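Local coordinates for protein Na-K-Cl cotransporter (Methanosarcina acetivorans, PDB 3G40) that probably carries chloride together with cations across the membrane as a full-length transporter, of which this chain is the cytoplasmic C-terminal domain, at residues 22-27 with 111-116; 119-124 with 257-262; 142-147 with 269-274. All coordinates share one frame; numbering follows the deposited sequence.

Contact 1 of 3, residues 22-27 with 111-116; sequences NLLVPV and SILFLR
Leu23 pairs with Ile112 and Leu24 with Leu113 in parallel register, and the axes of strands 22-27 and 112-116 close to 4.5 Å with their directions 39° apart, so the pair is clearly twisted. Leu24 serves the neighbouring strand with both polar backbone atoms: its N donates to Ile112 O, and its O accepts from Phe114 N in an almost straight bond (178° at the hydrogen). Ile112 N completes the set on Asn22 O.

On the face of Leu23 and Ile112, the branch Leu23 CD2 leans on Ile112 CB at 3.7 Å. Further along, Val25 and Phe114 run side by side, with Val25 CG2 4.0 Å from Phe114 CB. Because Phe114 CG is anti to the backbone N (chi1 -172°), the ring leads away from Val25 and meets Leu40 and Ile43 of helix 30-44, which also covers Leu23.

The reverse face carries Leu24, Leu113 and Pro26. Leu113 CD1 does most of the touching: it lies 3.5 Å from Leu24 O and meets Pro26 CD at 4.0 Å. Pro26 has no N-H to continue the ladder, and its CD sits 3.2 Å from Phe114 O. A water takes over there, donating to Phe114 O (2.7 Å) and to Pro26 O. Met100 and Leu96 of helix 94-103 cover this side.

Parallel strands with helices 30-44 and 94-103 on their two faces, in the strand order 3-2-1-4-5, are those of a doubly wound alpha/beta sheet; this pair, strands 1 and 4, is where the winding reverses, the topological switch point.

Contact 2 of 3, residues 119-124 with 257-262; sequences ENRDRD and DLDLAR
The carboxylate of Asp124 and the guanidinium of Arg262 meet edge to edge, their planes only 6° apart. The grip is end-on: Arg262 NH2 binds Asp124 OD1 at 2.7 Å and Arg262 NH1 binds Asp124 OD2 at 2.8 Å, each oxygen using its syn lone pair. A second two-nitrogen clasp is side-on, with Arg121 NE on Asp259 OD1 (3.0 Å) and Arg121 NH2 on Asp259 OD2 (2.7 Å), again at syn lone pairs.

A weak bond from Arg262 NH1 to Asp259 OD1 (3.2 Å) ties the two clasps together. Asp124 OD2 and Asp259 OD1 are 4.0 Å apart, and Arg262 NH1, bonded to both, probably offsets their mutual repulsion.

In the next shell, Arg121 CG lies over the centre of the Arg262 guanidinium, 3.8 Å above its plane, while the bend at chi3 of Arg121 (73°) turns its own guanidinium to Asp259. Leu258 CD1 packs on Asp124 CG at 3.7 Å. Arg262 reaches across with an extended chain, and its NE is held by Pro118 O. Behind Asp259, Asp257 is the N-cap of helix 258-268, accepting weakly from Asp259 N and Leu260 N.

Since Asp124 begins helix 124-136 and Asp259 lies in the first turn of helix 258-268, the four charged residues form a salt-bridge network between two helix starts, one from each half of this cytoplasmic domain.

Contact 3 of 3, residues 142-147 with 269-274; sequences LLFSKH and GSSCIF
Phe274 and His147 reach across the pair through different first torsions. In Phe274 the ring carbon CG stands beside the backbone N and anti to the carbonyl carbon (chi1 -55°), which brings the ring edge up to Leu143 O, with Phe274 CD1 3.4 Å away. In His147, CG anti to the backbone N (chi1 -166°) lays the imidazole against the turn at Gly269, whose O is over the ring centre and whose C is 3.5 Å from His147 CD2.

Between these two lies an antiparallel ladder of strands 140-145 and 271-276, the one antiparallel step in a sheet otherwise made of parallel neighbours, and the place where the two halves of the alpha/beta domain join. Leu143 and Phe274 form a hydrogen-bonded pair, exchanging two bonds; Ser145 and Cys272 form another, in which Ser145 N to Cys272 O measures 2.8 Å and the return bond from Cys272 N to Ser145 O is longer at 3.1 Å. Phe144 and Ile273 make the non-hydrogen-bonded pair between them.

The side chains sort onto two faces. With Phe144 and Ile273, the ring atom Phe144 CD1 approaches Ile273 CB obliquely at 4.3 Å, and Ile273 CD1 reaches Leu142 CB. On the other face, Ser145 CB meets the edge of Phe274 at CE1, while the Phe274 ring also packs near-parallel with Phe250 and touches Ala261 of helix 258-268.

Past the ladder, His147 ND1 accepts from the backbone N of Gln149 and Ala150, and the residue also packs on Arg31 of the second subunit. One hydroxyl fastens the strand ends: Ser271 OG accepts from His147 N at 2.9 Å and donates to Gly151 O.

The three contacts lie in and beside one mixed sheet. Contacts 1 and 3, with centres about 14 Å apart, share a seam because strands 112-116 and 140-145 are neighbours: Leu115 O lies 2.8 Å from Phe144 N, a probable hydrogen bond, and Phe114 CZ packs on Phe144 CB at 3.7 Å. Contact 2, about 12 Å from contact 3 between centres, touches it where Ala261 CB meets Phe274 CZ at 3.6 Å. Contacts 1 and 2 stand about 18 Å apart and are joined by sequence alone. Contact 3 bridges the two halves through backbone bonds and contact 2 through charged side chains, whereas contact 1 stays within the first half.

Contact 1 of 3, residues 22-27 with 111-116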
loop_
_atom_site.group_PDB
_atom_site.type_symbol
_atom_site.label_atom_id
_atom_site.label_comp_id
_atom_site.label_asym_id
_atom_site.label_seq_id
_atom_site.Cartn_x
_atom_site.Cartn_y
_atom_site.Cartn_z
ATOM N N ASN A 22 12.807 17.982 1.319
ATOM C CA ASN A 22 12.403 18.464 -0.001
ATOM C C ASN A 22 12.861 17.444 -1.041
ATOM O O ASN A 22 14.049 17.323 -1.299
ATOM C CB ASN A 22 13.025 19.832 -0.277
ATOM C CG ASN A 22 12.593 20.875 0.732
ATOM O OD1 ASN A 22 11.400 21.100 0.936
ATOM N ND2 ASN A 22 13.566 21.521 1.375
ATOM N N LEU A 23 11.919 16.682 -1.596
ATOM C CA LEU A 23 12.262 15.573 -2.477
ATOM C C LEU A 23 12.200 15.976 -3.943
ATOM O O LEU A 23 11.315 16.723 -4.349
ATOM C CB LEU A 23 11.290 14.405 -2.279
ATOM C CG LEU A 23 11.121 13.920 -0.840
ATOM C CD1 LEU A 23 10.171 12.716 -0.796
ATOM C CD2 LEU A 23 12.482 13.580 -0.270
ATOM N N LEU A 24 13.141 15.465 -4.726
ATOM C CA LEU A 24 13.016 15.474 -6.176
ATOM C C LEU A 24 12.632 14.055 -6.576
ATOM O O LEU A 24 13.361 13.099 -6.289
ATOM C CB LEU A 24 14.340 15.864 -6.823
ATOM C CG LEU A 24 14.341 15.881 -8.352
ATOM C CD1 LEU A 24 13.333 16.908 -8.873
ATOM C CD2 LEU A 24 15.728 16.204 -8.844
ATOM N N VAL A 25 11.471 13.917 -7.198
ATOM C CA VAL A 25 10.927 12.607 -7.521
ATOM C C VAL A 25 10.741 12.441 -9.035
ATOM O O VAL A 25 9.787 12.963 -9.609
ATOM C CB VAL A 25 9.560 12.396 -6.817
ATOM C CG1 VAL A 25 9.019 10.994 -7.090
ATOM C CG2 VAL A 25 9.675 12.664 -5.307
ATOM N N PRO A 26 11.642 11.691 -9.684
ATOM C CA PRO A 26 11.420 11.408 -11.105
ATOM C C PRO A 26 10.211 10.503 -11.276
ATOM O O PRO A 26 10.021 9.569 -10.488
ATOM C CB PRO A 26 12.692 10.671 -11.537
ATOM C CG PRO A 26 13.647 10.754 -10.366
ATOM C CD PRO A 26 12.831 11.009 -9.147
ATOM N N VAL A 27 9.397 10.784 -12.288
ATOM C CA VAL A 27 8.205 10.007 -12.560
ATOM C C VAL A 27 8.154 9.624 -14.036
ATOM O O VAL A 27 8.112 10.493 -14.909
ATOM C CB VAL A 27 6.949 10.811 -12.231
ATOM C CG1 VAL A 27 5.706 10.017 -12.598
ATOM C CG2 VAL A 27 6.938 11.200 -10.763
ATOM N N SER A 111 17.742 19.625 -1.092
ATOM C CA SER A 111 16.919 18.677 -1.820
ATOM C C SER A 111 17.420 17.262 -1.573
ATOM O O SER A 111 18.586 17.069 -1.266
ATOM C CB SER A 111 16.940 18.992 -3.313
ATOM O OG SER A 111 16.132 20.127 -3.592
ATOM N N ILE A 112 16.517 16.293 -1.711
ATOM C CA ILE A 112 16.827 14.864 -1.632
ATOM C C ILE A 112 16.243 14.166 -2.859
ATOM O O ILE A 112 15.069 14.341 -3.173
ATOM C CB ILE A 112 16.163 14.245 -0.402
ATOM C CG1 ILE A 112 16.680 14.917 0.876
ATOM C CG2 ILE A 112 16.368 12.717 -0.363
ATOM C CD1 ILE A 112 15.831 14.625 2.100
ATOM N N LEU A 113 17.054 13.373 -3.546
ATOM C CA LEU A 113 16.582 12.609 -4.699
ATOM C C LEU A 113 15.918 11.300 -4.259
ATOM O O LEU A 113 16.547 10.480 -3.593
ATOM C CB LEU A 113 17.760 12.287 -5.624
ATOM C CG LEU A 113 17.412 11.474 -6.871
ATOM C CD1 LEU A 113 16.413 12.238 -7.753
ATOM C CD2 LEU A 113 18.668 11.156 -7.646
ATOM N N PHE A 114 14.659 11.106 -4.647
ATOM C CA PHE A 114 13.914 9.898 -4.301
ATOM C C PHE A 114 13.825 8.933 -5.482
ATOM O O PHE A 114 13.191 9.236 -6.496
ATOM C CB PHE A 114 12.515 10.258 -3.805
ATOM C CG PHE A 114 11.745 9.089 -3.250
ATOM C CD1 PHE A 114 11.709 8.864 -1.884
ATOM C CD2 PHE A 114 11.063 8.219 -4.091
ATOM C CE1 PHE A 114 10.997 7.785 -1.350
ATOM C CE2 PHE A 114 10.351 7.129 -3.562
ATOM C CZ PHE A 114 10.323 6.920 -2.185
ATOM N N LEU A 115 14.448 7.763 -5.333
ATOM C CA LEU A 115 14.488 6.768 -6.397
ATOM C C LEU A 115 13.864 5.467 -5.949
ATOM O O LEU A 115 14.005 5.055 -4.796
ATOM C CB LEU A 115 15.928 6.480 -6.813
ATOM C CG LEU A 115 16.784 7.652 -7.287
ATOM C CD1 LEU A 115 18.213 7.200 -7.468
ATOM C CD2 LEU A 115 16.230 8.215 -8.588
ATOM N N ARG A 116 13.198 4.812 -6.882
ATOM C CA ARG A 116 12.658 3.489 -6.654
ATOM C C ARG A 116 13.683 2.470 -7.153
ATOM O O ARG A 116 14.302 2.651 -8.205
ATOM C CB ARG A 116 11.322 3.348 -7.393
ATOM C CG ARG A 116 10.642 2.001 -7.271
ATOM C CD ARG A 116 9.425 1.924 -8.190
ATOM N NE ARG A 116 9.157 0.547 -8.592
ATOM C CZ ARG A 116 9.540 0.024 -9.751
ATOM N NH1 ARG A 116 10.192 0.771 -10.629
ATOM N NH2 ARG A 116 9.264 -1.243 -10.035
HETATM O O HOH W 1 11.551 8.163 -8.330
#

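Contact 2 of 3, residues 119-124 with 257-262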
loop_
_atom_site.group_PDB
_atom_site.type_symbol
_atom_site.label_atom_id
_atom_site.label_comp_id
_atom_site.label_asym_id
_atom_site.label_seq_id
_atom_site.Cartn_x
_atom_site.Cartn_y
_atom_site.Cartn_z
ATOM N N GLU A 119 12.666 -4.165 -9.574
ATOM C CA GLU A 119 13.002 -5.583 -9.537
ATOM C C GLU A 119 13.946 -5.950 -10.688
ATOM O O GLU A 119 14.893 -6.710 -10.500
ATOM C CB GLU A 119 11.740 -6.451 -9.577
ATOM C CG GLU A 119 10.821 -6.284 -8.372
ATOM C CD GLU A 119 9.850 -7.445 -8.203
ATOM O OE1 GLU A 119 8.624 -7.216 -8.285
ATOM O OE2 GLU A 119 10.313 -8.588 -7.994
ATOM N N ASN A 120 13.699 -5.405 -11.876
ATOM C CA ASN A 120 14.586 -5.672 -13.010
ATOM C C ASN A 120 15.884 -4.863 -12.940
ATOM O O ASN A 120 15.878 -3.670 -12.625
ATOM C CB ASN A 120 13.871 -5.461 -14.351
ATOM C CG ASN A 120 13.890 -4.014 -14.809
ATOM O OD1 ASN A 120 13.621 -3.095 -14.034
ATOM N ND2 ASN A 120 14.200 -3.804 -16.084
ATOM N N ARG A 121 16.997 -5.527 -13.238
ATOM C CA ARG A 121 18.320 -4.935 -13.070
ATOM C C ARG A 121 18.772 -4.106 -14.276
ATOM O O ARG A 121 19.879 -3.569 -14.284
ATOM C CB ARG A 121 19.329 -6.039 -12.745
ATOM C CG ARG A 121 18.903 -6.872 -11.541
ATOM C CD ARG A 121 19.628 -8.207 -11.447
ATOM N NE ARG A 121 21.018 -8.063 -11.025
ATOM C CZ ARG A 121 22.066 -8.397 -11.774
ATOM N NH1 ARG A 121 21.886 -8.904 -12.986
ATOM N NH2 ARG A 121 23.297 -8.232 -11.307
ATOM N N ASP A 122 17.897 -3.977 -15.268
ATOM C CA ASP A 122 18.239 -3.331 -16.535
ATOM C C ASP A 122 18.782 -1.914 -16.379
ATOM O O ASP A 122 19.411 -1.386 -17.294
ATOM C CB ASP A 122 17.024 -3.296 -17.469
ATOM C CG ASP A 122 16.493 -4.680 -17.797
ATOM O OD1 ASP A 122 17.047 -5.675 -17.282
ATOM O OD2 ASP A 122 15.515 -4.768 -18.571
ATOM N N ARG A 123 18.537 -1.296 -15.230
ATOM C CA ARG A 123 18.878 0.111 -15.065
ATOM C C ARG A 123 19.920 0.370 -13.995
ATOM O O ARG A 123 20.232 1.524 -13.698
ATOM C CB ARG A 123 17.627 0.911 -14.733
ATOM C CG ARG A 123 16.703 1.114 -15.901
ATOM C CD ARG A 123 15.474 1.850 -15.445
ATOM N NE ARG A 123 14.820 2.531 -16.548
ATOM C CZ ARG A 123 13.921 3.492 -16.391
ATOM N NH1 ARG A 123 13.581 3.881 -15.170
ATOM N NH2 ARG A 123 13.369 4.065 -17.452
ATOM N N ASP A 124 20.463 -0.693 -13.415
ATOM C CA ASP A 124 21.337 -0.527 -12.263
ATOM C C ASP A 124 22.487 0.438 -12.520
ATOM O O ASP A 124 22.843 1.235 -11.651
ATOM C CB ASP A 124 21.838 -1.880 -11.753
ATOM C CG ASP A 124 20.754 -2.652 -11.024
ATOM O OD1 ASP A 124 19.569 -2.302 -11.206
ATOM O OD2 ASP A 124 21.076 -3.594 -10.270
ATOM N N ASP A 257 25.993 -1.411 -3.804
ATOM C CA ASP A 257 25.710 -2.688 -4.443
ATOM C C ASP A 257 24.199 -2.878 -4.428
ATOM O O ASP A 257 23.635 -3.312 -3.423
ATOM C CB ASP A 257 26.390 -3.829 -3.693
ATOM C CG ASP A 257 26.204 -5.177 -4.374
ATOM O OD1 ASP A 257 25.387 -5.274 -5.312
ATOM O OD2 ASP A 257 26.881 -6.148 -3.963
ATOM N N LEU A 258 23.556 -2.538 -5.542
ATOM C CA LEU A 258 22.098 -2.580 -5.651
ATOM C C LEU A 258 21.527 -3.985 -5.473
ATOM O O LEU A 258 20.367 -4.143 -5.078
ATOM C CB LEU A 258 21.637 -1.997 -6.989
ATOM C CG LEU A 258 21.971 -0.531 -7.275
ATOM C CD1 LEU A 258 21.199 -0.046 -8.487
ATOM C CD2 LEU A 258 21.672 0.341 -6.072
ATOM N N ASP A 259 22.333 -5.003 -5.774
ATOM C CA ASP A 259 21.897 -6.385 -5.583
ATOM C C ASP A 259 21.866 -6.735 -4.100
ATOM O O ASP A 259 21.027 -7.509 -3.646
ATOM C CB ASP A 259 22.803 -7.358 -6.339
ATOM C CG ASP A 259 22.473 -7.428 -7.817
ATOM O OD1 ASP A 259 21.348 -7.041 -8.203
ATOM O OD2 ASP A 259 23.340 -7.878 -8.595
ATOM N N LEU A 260 22.796 -6.156 -3.353
ATOM C CA LEU A 260 22.819 -6.316 -1.912
ATOM C C LEU A 260 21.552 -5.686 -1.330
ATOM O O LEU A 260 20.914 -6.255 -0.446
ATOM C CB LEU A 260 24.067 -5.650 -1.343
ATOM C CG LEU A 260 24.699 -6.302 -0.117
ATOM C CD1 LEU A 260 26.113 -5.780 0.089
ATOM C CD2 LEU A 260 23.841 -6.066 1.112
ATOM N N ALA A 261 21.178 -4.517 -1.846
ATOM C CA ALA A 261 19.965 -3.844 -1.398
ATOM C C ALA A 261 18.745 -4.722 -1.653
ATOM O O ALA A 261 17.897 -4.877 -0.777
ATOM C CB ALA A 261 19.808 -2.481 -2.093
ATOM N N ARG A 262 18.670 -5.304 -2.850
ATOM C CA ARG A 262 17.541 -6.149 -3.211
ATOM C C ARG A 262 17.494 -7.368 -2.307
ATOM O O ARG A 262 16.427 -7.776 -1.855
ATOM C CB ARG A 262 17.627 -6.595 -4.671
ATOM C CG ARG A 262 17.323 -5.507 -5.686
ATOM C CD ARG A 262 17.297 -6.079 -7.098
ATOM N NE ARG A 262 17.053 -5.046 -8.094
ATOM C CZ ARG A 262 18.012 -4.365 -8.712
ATOM N NH1 ARG A 262 19.288 -4.616 -8.442
ATOM N NH2 ARG A 262 17.694 -3.436 -9.605
#

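Contact 3 of 3, residues 142-147 with 269-274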
loop_
_atom_site.group_PDB
_atom_site.type_symbol
_atom_site.label_atom_id
_atom_site.label_comp_id
_atom_site.label_asym_id
_atom_site.label_seq_id
_atom_site.Cartn_x
_atom_site.Cartn_y
_atom_site.Cartn_z
ATOM N N LEU A 142 17.435 8.983 -1.400
ATOM C CA LEU A 142 16.637 7.928 -0.785
ATOM C C LEU A 142 16.345 6.893 -1.852
ATOM O O LEU A 142 15.787 7.212 -2.900
ATOM C CB LEU A 142 15.325 8.481 -0.228
ATOM C CG LEU A 142 15.434 9.392 0.997
ATOM C CD1 LEU A 142 14.068 9.959 1.356
ATOM C CD2 LEU A 142 16.033 8.615 2.199
ATOM N N LEU A 143 16.745 5.654 -1.606
ATOM C CA LEU A 143 16.473 4.586 -2.558
ATOM C C LEU A 143 15.486 3.601 -1.934
ATOM O O LEU A 143 15.776 2.958 -0.918
ATOM C CB LEU A 143 17.775 3.904 -2.975
ATOM C CG LEU A 143 17.674 2.697 -3.907
ATOM C CD1 LEU A 143 17.245 3.104 -5.334
ATOM C CD2 LEU A 143 18.999 1.944 -3.919
ATOM N N PHE A 144 14.303 3.507 -2.532
ATOM C CA PHE A 144 13.200 2.778 -1.927
ATOM C C PHE A 144 12.984 1.406 -2.565
ATOM O O PHE A 144 12.799 1.287 -3.773
ATOM C CB PHE A 144 11.942 3.645 -1.999
ATOM C CG PHE A 144 10.710 3.012 -1.416
ATOM C CD1 PHE A 144 10.760 2.307 -0.209
ATOM C CD2 PHE A 144 9.490 3.161 -2.053
ATOM C CE1 PHE A 144 9.609 1.748 0.327
ATOM C CE2 PHE A 144 8.336 2.614 -1.524
ATOM C CZ PHE A 144 8.392 1.900 -0.332
ATOM N N SER A 145 13.020 0.360 -1.744
ATOM C CA SER A 145 12.828 -0.987 -2.259
ATOM C C SER A 145 11.566 -1.562 -1.628
ATOM O O SER A 145 11.597 -2.158 -0.548
ATOM C CB SER A 145 14.061 -1.847 -1.969
ATOM O OG SER A 145 13.929 -3.143 -2.524
ATOM N N LYS A 146 10.443 -1.345 -2.295
ATOM C CA LYS A 146 9.150 -1.721 -1.738
ATOM C C LYS A 146 8.896 -3.200 -1.941
ATOM O O LYS A 146 9.000 -3.701 -3.055
ATOM C CB LYS A 146 8.017 -0.898 -2.374
ATOM C CG LYS A 146 6.650 -1.272 -1.827
ATOM C CD LYS A 146 5.635 -0.128 -1.966
ATOM C CE LYS A 146 4.786 -0.280 -3.201
ATOM N NZ LYS A 146 3.646 0.692 -3.177
ATOM N N HIS A 147 8.577 -3.912 -0.867
ATOM C CA HIS A 147 8.351 -5.345 -0.993
ATOM C C HIS A 147 7.093 -5.608 -1.808
ATOM O O HIS A 147 6.040 -5.034 -1.524
ATOM C CB HIS A 147 8.244 -6.011 0.382
ATOM C CG HIS A 147 8.347 -7.499 0.321
ATOM N ND1 HIS A 147 7.283 -8.300 -0.029
ATOM C CD2 HIS A 147 9.398 -8.330 0.511
ATOM C CE1 HIS A 147 7.668 -9.564 -0.028
ATOM N NE2 HIS A 147 8.949 -9.608 0.294
ATOM N N GLY A 269 11.598 -9.786 4.001
ATOM C CA GLY A 269 10.200 -10.074 3.751
ATOM C C GLY A 269 9.364 -8.822 3.952
ATOM O O GLY A 269 8.145 -8.896 4.114
ATOM N N SER A 270 10.029 -7.669 3.946
ATOM C CA SER A 270 9.349 -6.391 4.089
ATOM C C SER A 270 10.156 -5.274 3.418
ATOM O O SER A 270 11.288 -5.493 2.990
ATOM C CB SER A 270 9.134 -6.082 5.565
ATOM O OG SER A 270 10.379 -5.931 6.193
ATOM N N SER A 271 9.596 -4.073 3.361
ATOM C CA SER A 271 10.232 -2.995 2.609
ATOM C C SER A 271 11.493 -2.416 3.255
ATOM O O SER A 271 11.648 -2.393 4.469
ATOM C CB SER A 271 9.236 -1.874 2.304
ATOM O OG SER A 271 8.172 -2.346 1.498
ATOM N N CYS A 272 12.389 -1.950 2.401
ATOM C CA CYS A 272 13.645 -1.355 2.818
ATOM C C CYS A 272 13.832 -0.011 2.136
ATOM O O CYS A 272 13.453 0.164 0.978
ATOM C CB CYS A 272 14.805 -2.278 2.446
ATOM S SG CYS A 272 14.829 -3.836 3.371
ATOM N N ILE A 273 14.408 0.942 2.854
ATOM C CA ILE A 273 14.795 2.198 2.235
ATOM C C ILE A 273 16.249 2.478 2.597
ATOM O O ILE A 273 16.688 2.174 3.713
ATOM C CB ILE A 273 13.825 3.361 2.609
ATOM C CG1 ILE A 273 14.048 4.586 1.707
ATOM C CG2 ILE A 273 13.925 3.708 4.087
ATOM C CD1 ILE A 273 12.891 5.596 1.743
ATOM N N PHE A 274 17.007 2.992 1.630
ATOM C CA PHE A 274 18.445 3.196 1.776
ATOM C C PHE A 274 18.765 4.666 1.594
ATOM O O PHE A 274 18.401 5.272 0.582
ATOM C CB PHE A 274 19.210 2.343 0.760
ATOM C CG PHE A 274 18.875 0.884 0.840
ATOM C CD1 PHE A 274 17.739 0.392 0.220
ATOM C CD2 PHE A 274 19.680 0.008 1.570
ATOM C CE1 PHE A 274 17.409 -0.955 0.314
ATOM C CE2 PHE A 274 19.365 -1.338 1.664
ATOM C CZ PHE A 274 18.231 -1.824 1.040
#